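Local coordinates for protein 2-nitropropane dioxygenase (Streptomyces ansochromogenes, PDB 3BW2) that probably oxidises alkyl nitronates such as propionate 3-nitronate with molecular oxygen, using flavin mononucleotide as cofactor, at residues Ala234-Ser246 with Ala328-Leu340. Numbering follows the deposited sequence.
Sequences AQLGTAFLATDES and ARELPAGRLVEVL. With FMN (flavin mononucleotide), chain B.
E245 reaches the first turn of helix 333-350 and accepts a bond from its backbone. A333 N donates to E245 OE1 at 2.8 Å, nearly straight at 173° but from above the carboxylate plane. The chain bends about its CB-CG bond (chi2 81°), which turns the carboxylate toward the helix start. E245 OE2 lies beside P332 CB and accepts from a water that in turn takes the G334 N-H. With an alanine for E245, the A333 N-H would probably lose its acceptor and the water at G334 N one of its holds. Next to E245, D244 N donates to L331 O (3.1 Å).

The contact lies at the C-terminal end of strand 233-236, the eighth of the TIM barrel. Just past that strand, G237 N and T238 N bind the FMN phosphate, and T238 OG1 adds a third bond. The short helix 238-241 then sets A239 and F240 against the long helix.

L336 can be followed outward. CB leads to CG, set opposite the backbone N (chi1 173°), and CD2 makes the contacts. L336 CD2 sits 3.2 Å from A239 O and 3.6 Å from T243 CG2. L336 CD2 also lies over one face of the F240 ring, a CH-pi contact 4.0 Å from the centroid. V337 CG2 meets that ring at its edge. One turn further on, L340 CD1 meets L236 CD2 tip to tip at 3.6 Å.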
# COMPACT_ATOMS: atom_id res chain seq x y z
N ALA A 234 5.80 -13.99 7.63
CA ALA A 234 4.63 -13.27 7.14
C ALA A 234 3.47 -13.58 8.08
O ALA A 234 3.26 -14.74 8.45
CB ALA A 234 4.29 -13.73 5.72
N GLN A 235 2.72 -12.55 8.46
CA GLN A 235 1.57 -12.73 9.33
C GLN A 235 0.32 -12.51 8.50
O GLN A 235 0.16 -11.47 7.86
CB GLN A 235 1.61 -11.74 10.50
CG GLN A 235 0.40 -11.85 11.40
CD GLN A 235 0.56 -11.10 12.70
OE1 GLN A 235 1.44 -11.43 13.51
NE2 GLN A 235 -0.28 -10.10 12.92
N LEU A 236 -0.56 -13.51 8.50
CA LEU A 236 -1.79 -13.47 7.72
C LEU A 236 -3.05 -13.54 8.56
O LEU A 236 -3.21 -14.45 9.39
CB LEU A 236 -1.82 -14.65 6.74
CG LEU A 236 -0.80 -14.77 5.61
CD1 LEU A 236 0.62 -14.81 6.14
CD2 LEU A 236 -1.12 -16.05 4.84
N GLY A 237 -3.95 -12.59 8.34
CA GLY A 237 -5.21 -12.58 9.05
C GLY A 237 -6.34 -13.03 8.14
O GLY A 237 -6.84 -14.15 8.26
N THR A 238 -6.71 -12.17 7.20
CA THR A 238 -7.80 -12.45 6.26
C THR A 238 -7.72 -13.83 5.59
O THR A 238 -8.74 -14.49 5.42
CB THR A 238 -7.87 -11.35 5.17
OG1 THR A 238 -8.12 -10.08 5.79
CG2 THR A 238 -9.00 -11.64 4.18
N ALA A 239 -6.52 -14.26 5.22
CA ALA A 239 -6.37 -15.57 4.59
C ALA A 239 -6.88 -16.69 5.51
O ALA A 239 -7.45 -17.67 5.03
CB ALA A 239 -4.91 -15.81 4.21
N PHE A 240 -6.68 -16.54 6.82
CA PHE A 240 -7.15 -17.56 7.76
C PHE A 240 -8.58 -17.33 8.24
O PHE A 240 -9.23 -18.25 8.74
CB PHE A 240 -6.20 -17.63 8.96
CG PHE A 240 -4.92 -18.36 8.67
CD1 PHE A 240 -4.91 -19.74 8.52
CD2 PHE A 240 -3.73 -17.66 8.50
CE1 PHE A 240 -3.74 -20.42 8.20
CE2 PHE A 240 -2.55 -18.32 8.18
CZ PHE A 240 -2.56 -19.71 8.02
N LEU A 241 -9.07 -16.11 8.07
CA LEU A 241 -10.43 -15.75 8.49
C LEU A 241 -11.44 -16.61 7.74
O LEU A 241 -12.49 -16.97 8.27
CB LEU A 241 -10.68 -14.27 8.17
CG LEU A 241 -12.01 -13.61 8.56
CD1 LEU A 241 -12.18 -13.64 10.07
CD2 LEU A 241 -12.01 -12.17 8.09
N ALA A 242 -11.08 -16.95 6.51
CA ALA A 242 -11.93 -17.74 5.63
C ALA A 242 -11.87 -19.26 5.81
O ALA A 242 -12.67 -19.98 5.21
CB ALA A 242 -11.60 -17.39 4.17
N THR A 243 -10.94 -19.75 6.63
CA THR A 243 -10.80 -21.19 6.84
C THR A 243 -11.90 -21.77 7.73
O THR A 243 -12.57 -21.04 8.47
CB THR A 243 -9.41 -21.56 7.43
OG1 THR A 243 -9.24 -20.96 8.72
CG2 THR A 243 -8.30 -21.08 6.52
N ASP A 244 -12.08 -23.08 7.66
CA ASP A 244 -13.12 -23.74 8.44
C ASP A 244 -12.99 -23.57 9.95
O ASP A 244 -13.99 -23.38 10.63
CB ASP A 244 -13.19 -25.23 8.08
CG ASP A 244 -13.57 -25.46 6.63
OD1 ASP A 244 -14.23 -24.58 6.05
OD2 ASP A 244 -13.22 -26.52 6.06
N GLU A 245 -11.76 -23.63 10.47
CA GLU A 245 -11.54 -23.48 11.92
C GLU A 245 -11.82 -22.07 12.42
O GLU A 245 -12.00 -21.86 13.62
CB GLU A 245 -10.11 -23.87 12.30
CG GLU A 245 -9.80 -25.36 12.17
CD GLU A 245 -9.48 -25.78 10.75
OE1 GLU A 245 -9.61 -24.94 9.83
OE2 GLU A 245 -9.10 -26.96 10.56
N SER A 246 -11.83 -21.10 11.51
CA SER A 246 -12.10 -19.72 11.88
C SER A 246 -13.50 -19.60 12.45
O SER A 246 -14.45 -20.18 11.91
CB SER A 246 -11.98 -18.80 10.66
OG SER A 246 -12.57 -17.54 10.95
N ALA A 328 -9.41 -14.95 -0.89
CA ALA A 328 -9.62 -15.85 0.24
C ALA A 328 -10.01 -17.25 -0.23
O ALA A 328 -10.76 -17.41 -1.19
CB ALA A 328 -10.69 -15.29 1.16
N ARG A 329 -9.50 -18.27 0.46
CA ARG A 329 -9.79 -19.65 0.12
C ARG A 329 -10.44 -20.37 1.31
O ARG A 329 -9.95 -20.29 2.43
CB ARG A 329 -8.50 -20.35 -0.33
CG ARG A 329 -7.96 -19.81 -1.65
CD ARG A 329 -6.68 -20.49 -2.12
NE ARG A 329 -5.49 -19.96 -1.46
CZ ARG A 329 -4.25 -20.18 -1.88
NH1 ARG A 329 -4.03 -20.93 -2.95
NH2 ARG A 329 -3.21 -19.64 -1.23
N GLU A 330 -11.56 -21.05 1.05
CA GLU A 330 -12.29 -21.75 2.10
C GLU A 330 -11.94 -23.23 2.20
O GLU A 330 -12.40 -24.05 1.40
CB GLU A 330 -13.80 -21.62 1.86
CG GLU A 330 -14.31 -20.19 1.79
CD GLU A 330 -15.77 -20.12 1.39
OE1 GLU A 330 -16.11 -20.63 0.29
OE2 GLU A 330 -16.58 -19.56 2.15
N LEU A 331 -11.13 -23.57 3.19
CA LEU A 331 -10.70 -24.94 3.41
C LEU A 331 -10.11 -25.01 4.81
O LEU A 331 -10.01 -23.98 5.48
CB LEU A 331 -9.65 -25.34 2.37
CG LEU A 331 -8.62 -24.30 1.95
CD1 LEU A 331 -7.89 -23.75 3.15
CD2 LEU A 331 -7.63 -24.93 0.99
N PRO A 332 -9.73 -26.21 5.28
CA PRO A 332 -9.15 -26.31 6.63
C PRO A 332 -7.88 -25.48 6.71
O PRO A 332 -7.11 -25.41 5.74
CB PRO A 332 -8.86 -27.81 6.77
CG PRO A 332 -9.93 -28.44 5.90
CD PRO A 332 -9.92 -27.54 4.68
N ALA A 333 -7.66 -24.84 7.85
CA ALA A 333 -6.47 -24.00 8.04
C ALA A 333 -5.18 -24.79 7.79
O ALA A 333 -4.23 -24.25 7.22
CB ALA A 333 -6.47 -23.42 9.44
N GLY A 334 -5.16 -26.05 8.22
CA GLY A 334 -3.98 -26.87 8.02
C GLY A 334 -3.67 -27.06 6.54
O GLY A 334 -2.50 -27.05 6.14
N ARG A 335 -4.71 -27.22 5.73
CA ARG A 335 -4.51 -27.40 4.30
C ARG A 335 -4.07 -26.08 3.66
O ARG A 335 -3.30 -26.07 2.70
CB ARG A 335 -5.80 -27.90 3.64
CG ARG A 335 -6.40 -29.17 4.28
CD ARG A 335 -5.35 -30.26 4.55
NE ARG A 335 -4.69 -30.74 3.34
CZ ARG A 335 -5.20 -31.64 2.49
NH1 ARG A 335 -6.39 -32.17 2.70
NH2 ARG A 335 -4.49 -32.01 1.43
N LEU A 336 -4.53 -24.96 4.21
CA LEU A 336 -4.15 -23.65 3.69
C LEU A 336 -2.65 -23.42 3.92
O LEU A 336 -1.96 -22.83 3.09
CB LEU A 336 -4.94 -22.52 4.37
CG LEU A 336 -4.49 -21.10 4.00
CD1 LEU A 336 -4.66 -20.87 2.50
CD2 LEU A 336 -5.31 -20.09 4.79
N VAL A 337 -2.16 -23.89 5.06
CA VAL A 337 -0.74 -23.74 5.37
C VAL A 337 0.05 -24.55 4.35
O VAL A 337 1.09 -24.10 3.85
CB VAL A 337 -0.41 -24.24 6.79
CG1 VAL A 337 1.10 -24.26 7.00
CG2 VAL A 337 -1.07 -23.33 7.83
N GLU A 338 -0.44 -25.75 4.02
CA GLU A 338 0.22 -26.61 3.05
C GLU A 338 0.25 -25.96 1.67
O GLU A 338 1.28 -26.00 0.99
CB GLU A 338 -0.50 -27.97 2.97
CG GLU A 338 -0.42 -28.77 4.27
CD GLU A 338 -1.22 -30.06 4.21
OE1 GLU A 338 -1.22 -30.80 5.23
OE2 GLU A 338 -1.83 -30.35 3.16
N VAL A 339 -0.86 -25.36 1.26
CA VAL A 339 -0.92 -24.70 -0.04
C VAL A 339 0.04 -23.51 -0.03
O VAL A 339 0.80 -23.31 -0.98
CB VAL A 339 -2.34 -24.20 -0.36
CG1 VAL A 339 -2.34 -23.41 -1.66
CG2 VAL A 339 -3.29 -25.38 -0.47
N LEU A 340 0.00 -22.71 1.03
CA LEU A 340 0.89 -21.56 1.13
C LEU A 340 2.35 -22.01 1.08
O LEU A 340 3.18 -21.38 0.43
CB LEU A 340 0.62 -20.77 2.41
CG LEU A 340 -0.76 -20.09 2.49
CD1 LEU A 340 -0.98 -19.52 3.89
CD2 LEU A 340 -0.84 -18.97 1.45
N1 FMN B . -4.35 -7.74 15.14
C2 FMN B . -4.08 -7.78 16.52
O2 FMN B . -2.96 -7.51 16.95
N3 FMN B . -5.08 -8.12 17.42
C4 FMN B . -6.37 -8.45 17.03
O4 FMN B . -7.23 -8.76 17.87
C4A FMN B . -6.65 -8.43 15.63
N5 FMN B . -7.92 -8.78 15.16
C5A FMN B . -8.21 -8.79 13.79
C6 FMN B . -9.51 -9.17 13.36
C7 FMN B . -9.87 -9.22 11.97
C7M FMN B . -10.89 -10.34 11.64
C8 FMN B . -8.81 -8.89 11.05
C8M FMN B . -8.70 -9.50 9.65
C9 FMN B . -7.50 -8.48 11.47
C9A FMN B . -7.19 -8.44 12.85
N10 FMN B . -5.91 -8.06 13.32
C10 FMN B . -5.62 -8.07 14.70
C1' FMN B . -4.86 -7.49 12.36
C2' FMN B . -3.87 -8.64 12.02
O2' FMN B . -2.91 -8.73 13.05
C3' FMN B . -3.08 -8.38 10.69
O3' FMN B . -2.41 -7.13 10.86
C4' FMN B . -3.96 -8.28 9.43
O4' FMN B . -4.88 -9.38 9.46
C5' FMN B . -3.09 -8.36 8.14
O5' FMN B . -3.90 -8.28 6.93
P FMN B . -4.61 -9.51 6.13
O1P FMN B . -3.45 -10.35 6.54
O2P FMN B . -4.55 -8.49 5.00
O3P FMN B . -5.73 -9.35 7.15
O HOH W 1 -7.45 -18.31 2.33
O HOH W 2 -6.91 -27.88 9.52